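Local structure of DNA repair protein rhp9/CRB2 (Schizosaccharomyces pombe, 2FHD) at residues Leu13-Tyr24 against Ile122-Phe132. The protein probably acts in DNA repair and cell-cycle checkpoint signalling, its tandem tudor domains recognising methylated histone H4. Residues are numbered along the deposited sequence; the frame is centred on the assembly and turned at random. Where two conformers were deposited one is given.
Sequences LAFFKGYPSFYY and IYVAPVNIRRF
Y23 and V124 pair as a single antiparallel bridge, each backbone N-H bonding to the other's carbonyl: Y23 N to V124 O at 2.8 Å, V124 N to Y23 O at 3.0 Å. Beside the bridge the Y23 ring lies between I129 and the backbone of its own segment. I129 CG1 sits over one face, 3.9 Å from the ring centroid, and F15 CA covers the opposite face; I129 CG2 reaches Y23 CZ. With Y23 cut back to an alanine, I129 would probably lose its CH-pi partner and a gap would open between F15 and the short helix 126-129. Across the bridge, Y123 turns CG into the position between its backbone N and carbonyl carbon (chi1 66°), which stands the ring alongside F22. The pair is T-shaped, the Y123 edge directed at the F22 face, with centroids 5.0 Å apart and planes at 87°. Y24 completes the aromatic cluster, its CE1 3.6 Å from Y123 CB, while Y123 OH is held by the carbonyl of G76. At the helix start, P126 CD meets S21 O at 3.6 Å and its CG approaches the edge of the F15 ring. L13 CD1 rests against both V124 CG2 and F132 CE2. Strand 122-123 also pairs with strand 69-72, so the bridge, made by the residue just after strand 122-123, ties the first tudor barrel to the end of the second, an interdomain interface of a tandem tudor module.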
ATOM      1  N   LEU A  13      10.564   3.558 -18.066  1.00 22.63           N
ATOM      2  CA  LEU A  13       9.354   3.882 -18.749  1.00 23.39           C
ATOM      3  C   LEU A  13       8.568   2.550 -18.758  1.00 22.85           C
ATOM      4  O   LEU A  13       9.050   1.520 -19.253  1.00 23.54           O
ATOM      5  CB  LEU A  13       9.671   4.384 -20.171  1.00 22.92           C
ATOM      6  CG  LEU A  13      10.282   5.807 -20.235  1.00 25.05           C
ATOM      7  CD1 LEU A  13      11.013   6.090 -21.578  1.00 22.22           C
ATOM      8  CD2 LEU A  13       9.224   6.948 -19.988  1.00 21.75           C
ATOM      9  N   ALA A  14       7.389   2.547 -18.158  1.00 22.59           N
ATOM     10  CA  ALA A  14       6.699   1.333 -17.938  1.00 22.40           C
ATOM     11  C   ALA A  14       5.353   1.511 -18.642  1.00 24.58           C
ATOM     12  O   ALA A  14       4.789   2.615 -18.671  1.00 24.22           O
ATOM     13  CB  ALA A  14       6.559   1.095 -16.423  1.00 20.13           C
ATOM     14  N   PHE A  15       4.831   0.426 -19.217  1.00 27.08           N
ATOM     15  CA  PHE A  15       3.534   0.474 -19.897  1.00 29.26           C
ATOM     16  C   PHE A  15       2.419   0.595 -18.882  1.00 31.78           C
ATOM     17  O   PHE A  15       2.305  -0.268 -18.013  1.00 32.95           O
ATOM     18  CB  PHE A  15       3.326  -0.812 -20.666  1.00 27.93           C
ATOM     19  CG  PHE A  15       1.980  -0.925 -21.348  1.00 27.98           C
ATOM     20  CD1 PHE A  15       1.679  -0.162 -22.471  1.00 27.96           C
ATOM     21  CD2 PHE A  15       1.009  -1.835 -20.876  1.00 28.92           C
ATOM     22  CE1 PHE A  15       0.419  -0.291 -23.138  1.00 28.02           C
ATOM     23  CE2 PHE A  15      -0.276  -1.956 -21.532  1.00 29.59           C
ATOM     24  CZ  PHE A  15      -0.544  -1.226 -22.687  1.00 23.88           C
ATOM     25  N   PHE A  16       1.601   1.631 -19.005  1.00 33.93           N
ATOM     26  CA  PHE A  16       0.467   1.806 -18.147  1.00 36.35           C
ATOM     27  C   PHE A  16      -0.731   1.075 -18.736  1.00 38.73           C
ATOM     28  O   PHE A  16      -1.218   1.408 -19.827  1.00 38.01           O
ATOM     29  CB  PHE A  16       0.190   3.292 -17.900  1.00 37.34           C
ATOM     30  CG  PHE A  16      -1.011   3.538 -17.029  1.00 38.76           C
ATOM     31  CD1 PHE A  16      -0.951   3.307 -15.655  1.00 41.19           C
ATOM     32  CD2 PHE A  16      -2.222   3.973 -17.589  1.00 40.84           C
ATOM     33  CE1 PHE A  16      -2.093   3.523 -14.821  1.00 43.17           C
ATOM     34  CE2 PHE A  16      -3.354   4.203 -16.777  1.00 41.94           C
ATOM     35  CZ  PHE A  16      -3.277   3.966 -15.375  1.00 39.33           C
ATOM     36  N   LYS A  17      -1.176   0.068 -17.973  1.00 42.81           N
ATOM     37  CA  LYS A  17      -2.096  -0.999 -18.404  1.00 47.15           C
ATOM     38  C   LYS A  17      -3.571  -0.591 -18.363  1.00 50.10           C
ATOM     39  O   LYS A  17      -4.418  -1.244 -19.022  1.00 50.73           O
ATOM     40  CB  LYS A  17      -1.851  -2.275 -17.584  1.00 47.41           C
ATOM     41  CG  LYS A  17      -0.737  -3.200 -18.179  1.00 48.46           C
ATOM     42  CD  LYS A  17      -0.067  -4.155 -17.225  1.00 46.57           C
ATOM     43  CE  LYS A  17      -0.991  -4.598 -16.165  1.00 48.07           C
ATOM     44  NZ  LYS A  17      -0.311  -5.682 -15.413  1.00 50.92           N
ATOM     45  N   GLY A  18      -3.843   0.490 -17.598  1.00 52.12           N
ATOM     46  CA  GLY A  18      -5.112   1.224 -17.586  1.00 54.27           C
ATOM     47  C   GLY A  18      -5.305   2.048 -18.850  1.00 55.84           C
ATOM     48  O   GLY A  18      -4.543   1.890 -19.816  1.00 55.96           O
ATOM     49  N   TYR A  19      -6.294   2.952 -18.852  1.00 57.92           N
ATOM     50  CA  TYR A  19      -6.926   3.304 -20.145  1.00 59.70           C
ATOM     51  C   TYR A  19      -6.982   4.698 -20.783  1.00 57.61           C
ATOM     52  O   TYR A  19      -8.030   5.063 -21.358  1.00 59.65           O
ATOM     53  CB  TYR A  19      -8.294   2.598 -20.314  1.00 63.00           C
ATOM     54  CG  TYR A  19      -8.264   1.360 -21.228  1.00 68.12           C
ATOM     55  CD1 TYR A  19      -9.441   0.930 -21.914  1.00 71.35           C
ATOM     56  CD2 TYR A  19      -7.063   0.631 -21.421  1.00 69.94           C
ATOM     57  CE1 TYR A  19      -9.419  -0.204 -22.748  1.00 72.49           C
ATOM     58  CE2 TYR A  19      -7.029  -0.500 -22.243  1.00 72.05           C
ATOM     59  CZ  TYR A  19      -8.200  -0.912 -22.902  1.00 71.35           C
ATOM     60  OH  TYR A  19      -8.125  -2.024 -23.709  1.00 69.86           O
ATOM     61  N   PRO A  20      -5.902   5.499 -20.662  1.00 54.16           N
ATOM     62  CA  PRO A  20      -5.171   5.850 -21.930  1.00 48.79           C
ATOM     63  C   PRO A  20      -3.850   4.968 -21.927  1.00 45.55           C
ATOM     64  O   PRO A  20      -3.126   4.996 -20.925  1.00 45.15           O
ATOM     65  CB  PRO A  20      -4.883   7.364 -21.740  1.00 49.83           C
ATOM     66  CG  PRO A  20      -4.567   7.478 -20.149  1.00 52.09           C
ATOM     67  CD  PRO A  20      -5.423   6.283 -19.487  1.00 54.75           C
ATOM     68  N   SER A  21      -3.566   4.200 -22.991  0.50 43.71           N
ATOM     69  CA  SER A  21      -2.363   3.331 -22.958  0.50 42.41           C
ATOM     70  C   SER A  21      -1.104   4.004 -23.490  0.50 38.38           C
ATOM     71  O   SER A  21      -0.964   4.196 -24.693  0.50 38.28           O
ATOM     72  CB  SER A  21      -2.566   1.916 -23.574  0.50 42.22           C
ATOM     73  OG  SER A  21      -3.588   1.849 -24.558  0.50 44.37           O
ATOM     74  N   PHE A  22      -0.206   4.372 -22.572  1.00 34.87           N
ATOM     75  CA  PHE A  22       1.069   4.963 -22.922  1.00 30.76           C
ATOM     76  C   PHE A  22       2.110   4.379 -21.989  1.00 28.78           C
ATOM     77  O   PHE A  22       1.745   3.804 -20.977  1.00 29.38           O
ATOM     78  CB  PHE A  22       1.004   6.502 -22.788  1.00 29.17           C
ATOM     79  CG  PHE A  22       0.212   7.178 -23.868  1.00 29.10           C
ATOM     80  CD1 PHE A  22       0.805   7.497 -25.094  1.00 26.38           C
ATOM     81  CD2 PHE A  22      -1.136   7.562 -23.652  1.00 29.51           C
ATOM     82  CE1 PHE A  22       0.070   8.161 -26.083  1.00 24.51           C
ATOM     83  CE2 PHE A  22      -1.883   8.191 -24.682  1.00 24.89           C
ATOM     84  CZ  PHE A  22      -1.290   8.479 -25.870  1.00 21.92           C
ATOM     85  N   TYR A  23       3.391   4.482 -22.334  1.00 26.56           N
ATOM     86  CA  TYR A  23       4.515   4.330 -21.386  1.00 25.06           C
ATOM     87  C   TYR A  23       4.762   5.596 -20.580  1.00 25.34           C
ATOM     88  O   TYR A  23       4.878   6.717 -21.147  1.00 25.53           O
ATOM     89  CB  TYR A  23       5.830   3.984 -22.093  1.00 24.18           C
ATOM     90  CG  TYR A  23       5.910   2.514 -22.501  1.00 25.39           C
ATOM     91  CD1 TYR A  23       5.071   2.013 -23.515  1.00 26.63           C
ATOM     92  CD2 TYR A  23       6.781   1.633 -21.879  1.00 22.28           C
ATOM     93  CE1 TYR A  23       5.082   0.694 -23.902  1.00 25.43           C
ATOM     94  CE2 TYR A  23       6.802   0.265 -22.254  1.00 24.25           C
ATOM     95  CZ  TYR A  23       5.956  -0.172 -23.281  1.00 26.89           C
ATOM     96  OH  TYR A  23       5.959  -1.462 -23.723  1.00 27.53           O
ATOM     97  N   TYR A  24       4.864   5.447 -19.273  1.00 23.90           N
ATOM     98  CA  TYR A  24       5.144   6.608 -18.442  1.00 24.02           C
ATOM     99  C   TYR A  24       6.389   6.388 -17.603  1.00 23.57           C
ATOM    100  O   TYR A  24       6.766   5.225 -17.361  1.00 24.01           O
ATOM    101  CB  TYR A  24       3.973   6.905 -17.498  1.00 24.00           C
ATOM    102  CG  TYR A  24       2.722   7.405 -18.158  1.00 24.91           C
ATOM    103  CD1 TYR A  24       2.528   8.736 -18.448  1.00 28.63           C
ATOM    104  CD2 TYR A  24       1.697   6.530 -18.468  1.00 31.38           C
ATOM    105  CE1 TYR A  24       1.328   9.176 -19.089  1.00 27.27           C
ATOM    106  CE2 TYR A  24       0.536   6.932 -19.048  1.00 29.09           C
ATOM    107  CZ  TYR A  24       0.339   8.249 -19.372  1.00 28.46           C
ATOM    108  OH  TYR A  24      -0.907   8.603 -19.951  1.00 30.95           O
ATOM    109  N   ILE A 122       7.623  13.593 -19.821  1.00 24.60           N
ATOM    110  CA  ILE A 122       7.620  12.646 -20.926  1.00 25.54           C
ATOM    111  C   ILE A 122       6.611  11.535 -20.814  1.00 26.44           C
ATOM    112  O   ILE A 122       6.386  10.954 -19.741  1.00 26.65           O
ATOM    113  CB  ILE A 122       9.051  12.045 -21.110  1.00 25.60           C
ATOM    114  CG1 ILE A 122      10.029  13.174 -21.457  1.00 25.32           C
ATOM    115  CG2 ILE A 122       9.129  10.873 -22.145  1.00 24.70           C
ATOM    116  CD1 ILE A 122       9.787  13.912 -22.797  1.00 29.51           C
ATOM    117  N   TYR A 123       6.018  11.185 -21.950  1.00 26.74           N
ATOM    118  CA  TYR A 123       5.277   9.927 -22.046  1.00 25.07           C
ATOM    119  C   TYR A 123       5.396   9.466 -23.464  1.00 24.83           C
ATOM    120  O   TYR A 123       5.773  10.257 -24.337  1.00 25.06           O
ATOM    121  CB  TYR A 123       3.833  10.054 -21.591  1.00 25.65           C
ATOM    122  CG  TYR A 123       2.934  10.950 -22.453  1.00 25.96           C
ATOM    123  CD1 TYR A 123       2.014  10.404 -23.340  1.00 21.36           C
ATOM    124  CD2 TYR A 123       3.013  12.357 -22.365  1.00 23.72           C
ATOM    125  CE1 TYR A 123       1.167  11.222 -24.130  1.00 21.65           C
ATOM    126  CE2 TYR A 123       2.180  13.185 -23.148  1.00 24.90           C
ATOM    127  CZ  TYR A 123       1.250  12.602 -24.013  1.00 25.81           C
ATOM    128  OH  TYR A 123       0.421  13.433 -24.766  1.00 31.16           O
ATOM    129  N   VAL A 124       5.178   8.170 -23.697  1.00 24.17           N
ATOM    130  CA  VAL A 124       5.580   7.569 -24.962  1.00 22.22           C
ATOM    131  C   VAL A 124       4.539   6.616 -25.503  1.00 23.05           C
ATOM    132  O   VAL A 124       4.005   5.773 -24.766  1.00 22.45           O
ATOM    133  CB  VAL A 124       6.989   6.881 -24.894  1.00 22.24           C
ATOM    134  CG1 VAL A 124       7.537   6.691 -26.328  1.00 20.95           C
ATOM    135  CG2 VAL A 124       7.967   7.735 -24.132  1.00 17.98           C
ATOM    136  N   ALA A 125       4.229   6.768 -26.789  1.00 23.15           N
ATOM    137  CA  ALA A 125       3.336   5.871 -27.413  1.00 24.54           C
ATOM    138  C   ALA A 125       4.012   4.510 -27.548  1.00 24.61           C
ATOM    139  O   ALA A 125       5.173   4.416 -27.964  1.00 25.37           O
ATOM    140  CB  ALA A 125       2.922   6.391 -28.745  1.00 24.86           C
ATOM    141  N   PRO A 126       3.271   3.448 -27.228  1.00 24.67           N
ATOM    142  CA  PRO A 126       3.819   2.125 -27.528  1.00 25.26           C
ATOM    143  C   PRO A 126       4.397   1.961 -28.971  1.00 26.11           C
ATOM    144  O   PRO A 126       5.411   1.257 -29.118  1.00 27.23           O
ATOM    145  CB  PRO A 126       2.592   1.181 -27.286  1.00 24.30           C
ATOM    146  CG  PRO A 126       1.761   1.922 -26.273  1.00 23.79           C
ATOM    147  CD  PRO A 126       1.898   3.380 -26.647  1.00 24.80           C
ATOM    148  N   VAL A 127       3.774   2.539 -30.032  1.00 26.48           N
ATOM    149  CA  VAL A 127       4.390   2.393 -31.387  1.00 25.82           C
ATOM    150  C   VAL A 127       5.739   3.072 -31.485  1.00 25.76           C
ATOM    151  O   VAL A 127       6.597   2.698 -32.248  1.00 26.15           O
ATOM    152  CB  VAL A 127       3.518   2.895 -32.619  1.00 26.18           C
ATOM    153  CG1 VAL A 127       2.429   1.944 -32.974  1.00 22.84           C
ATOM    154  CG2 VAL A 127       3.038   4.304 -32.476  1.00 24.38           C
ATOM    155  N   ASN A 128       5.945   4.095 -30.680  1.00 26.79           N
ATOM    156  CA  ASN A 128       7.230   4.757 -30.674  1.00 26.13           C
ATOM    157  C   ASN A 128       8.249   4.015 -29.866  1.00 27.34           C
ATOM    158  O   ASN A 128       9.391   3.966 -30.240  1.00 27.58           O
ATOM    159  CB  ASN A 128       7.023   6.162 -30.213  1.00 25.41           C
ATOM    160  CG  ASN A 128       6.341   6.970 -31.282  1.00 26.56           C
ATOM    161  OD1 ASN A 128       6.856   7.069 -32.414  1.00 27.03           O
ATOM    162  ND2 ASN A 128       5.171   7.473 -30.992  1.00 21.90           N
ATOM    163  N   ILE A 129       7.808   3.378 -28.789  1.00 28.94           N
ATOM    164  CA  ILE A 129       8.661   2.563 -27.953  1.00 30.96           C
ATOM    165  C   ILE A 129       9.259   1.328 -28.703  1.00 33.59           C
ATOM    166  O   ILE A 129      10.346   0.863 -28.353  1.00 32.70           O
ATOM    167  CB  ILE A 129       7.909   2.092 -26.610  1.00 30.61           C
ATOM    168  CG1 ILE A 129       7.914   3.215 -25.582  1.00 28.63           C
ATOM    169  CG2 ILE A 129       8.601   0.812 -26.036  1.00 27.20           C
ATOM    170  CD1 ILE A 129       9.354   3.445 -24.928  1.00 19.69           C
ATOM    171  N   ARG A 130       8.568   0.816 -29.719  1.00 35.87           N
ATOM    172  CA  ARG A 130       9.087  -0.365 -30.411  1.00 39.67           C
ATOM    173  C   ARG A 130      10.390  -0.069 -31.148  1.00 39.43           C
ATOM    174  O   ARG A 130      11.227  -0.974 -31.423  1.00 39.01           O
ATOM    175  CB  ARG A 130       8.015  -1.133 -31.249  1.00 39.65           C
ATOM    176  CG  ARG A 130       7.336  -0.376 -32.313  1.00 44.63           C
ATOM    177  CD  ARG A 130       6.399  -1.302 -33.163  1.00 44.91           C
ATOM    178  NE  ARG A 130       7.093  -1.827 -34.372  1.00 48.47           N
ATOM    179  CZ  ARG A 130       7.244  -3.116 -34.555  1.00 48.51           C
ATOM    180  NH1 ARG A 130       6.731  -3.893 -33.616  1.00 47.15           N
ATOM    181  NH2 ARG A 130       7.897  -3.622 -35.616  1.00 48.21           N
ATOM    182  N   ARG A 131      10.651   1.211 -31.342  1.00 39.51           N
ATOM    183  CA  ARG A 131      11.902   1.569 -31.973  1.00 39.76           C
ATOM    184  C   ARG A 131      13.026   2.076 -31.045  1.00 38.58           C
ATOM    185  O   ARG A 131      14.093   2.382 -31.464  1.00 39.75           O
ATOM    186  CB  ARG A 131      11.608   2.413 -33.203  1.00 41.63           C
ATOM    187  CG  ARG A 131      10.543   1.597 -34.182  1.00 43.42           C
ATOM    188  CD  ARG A 131      11.096   0.215 -34.763  1.00 47.27           C
ATOM    189  NE  ARG A 131      11.950   0.396 -35.944  1.00 52.72           N
ATOM    190  CZ  ARG A 131      13.288   0.228 -35.990  1.00 58.66           C
ATOM    191  NH1 ARG A 131      14.016  -0.157 -34.917  1.00 58.92           N
ATOM    192  NH2 ARG A 131      13.924   0.440 -37.139  1.00 58.85           N
ATOM    193  N   PHE A 132      12.808   2.050 -29.755  1.00 36.63           N
ATOM    194  CA  PHE A 132      13.863   2.309 -28.824  1.00 35.35           C
ATOM    195  C   PHE A 132      14.853   1.138 -28.812  1.00 36.78           C
ATOM    196  O   PHE A 132      14.542   0.067 -28.353  1.00 38.52           O
ATOM    197  CB  PHE A 132      13.254   2.488 -27.441  1.00 33.12           C
ATOM    198  CG  PHE A 132      12.657   3.856 -27.189  1.00 29.46           C
ATOM    199  CD1 PHE A 132      11.991   4.544 -28.177  1.00 28.56           C
ATOM    200  CD2 PHE A 132      12.727   4.429 -25.933  1.00 30.59           C
ATOM    201  CE1 PHE A 132      11.425   5.771 -27.931  1.00 31.13           C
ATOM    202  CE2 PHE A 132      12.132   5.679 -25.683  1.00 29.18           C
ATOM    203  CZ  PHE A 132      11.475   6.314 -26.673  1.00 30.63           C
TER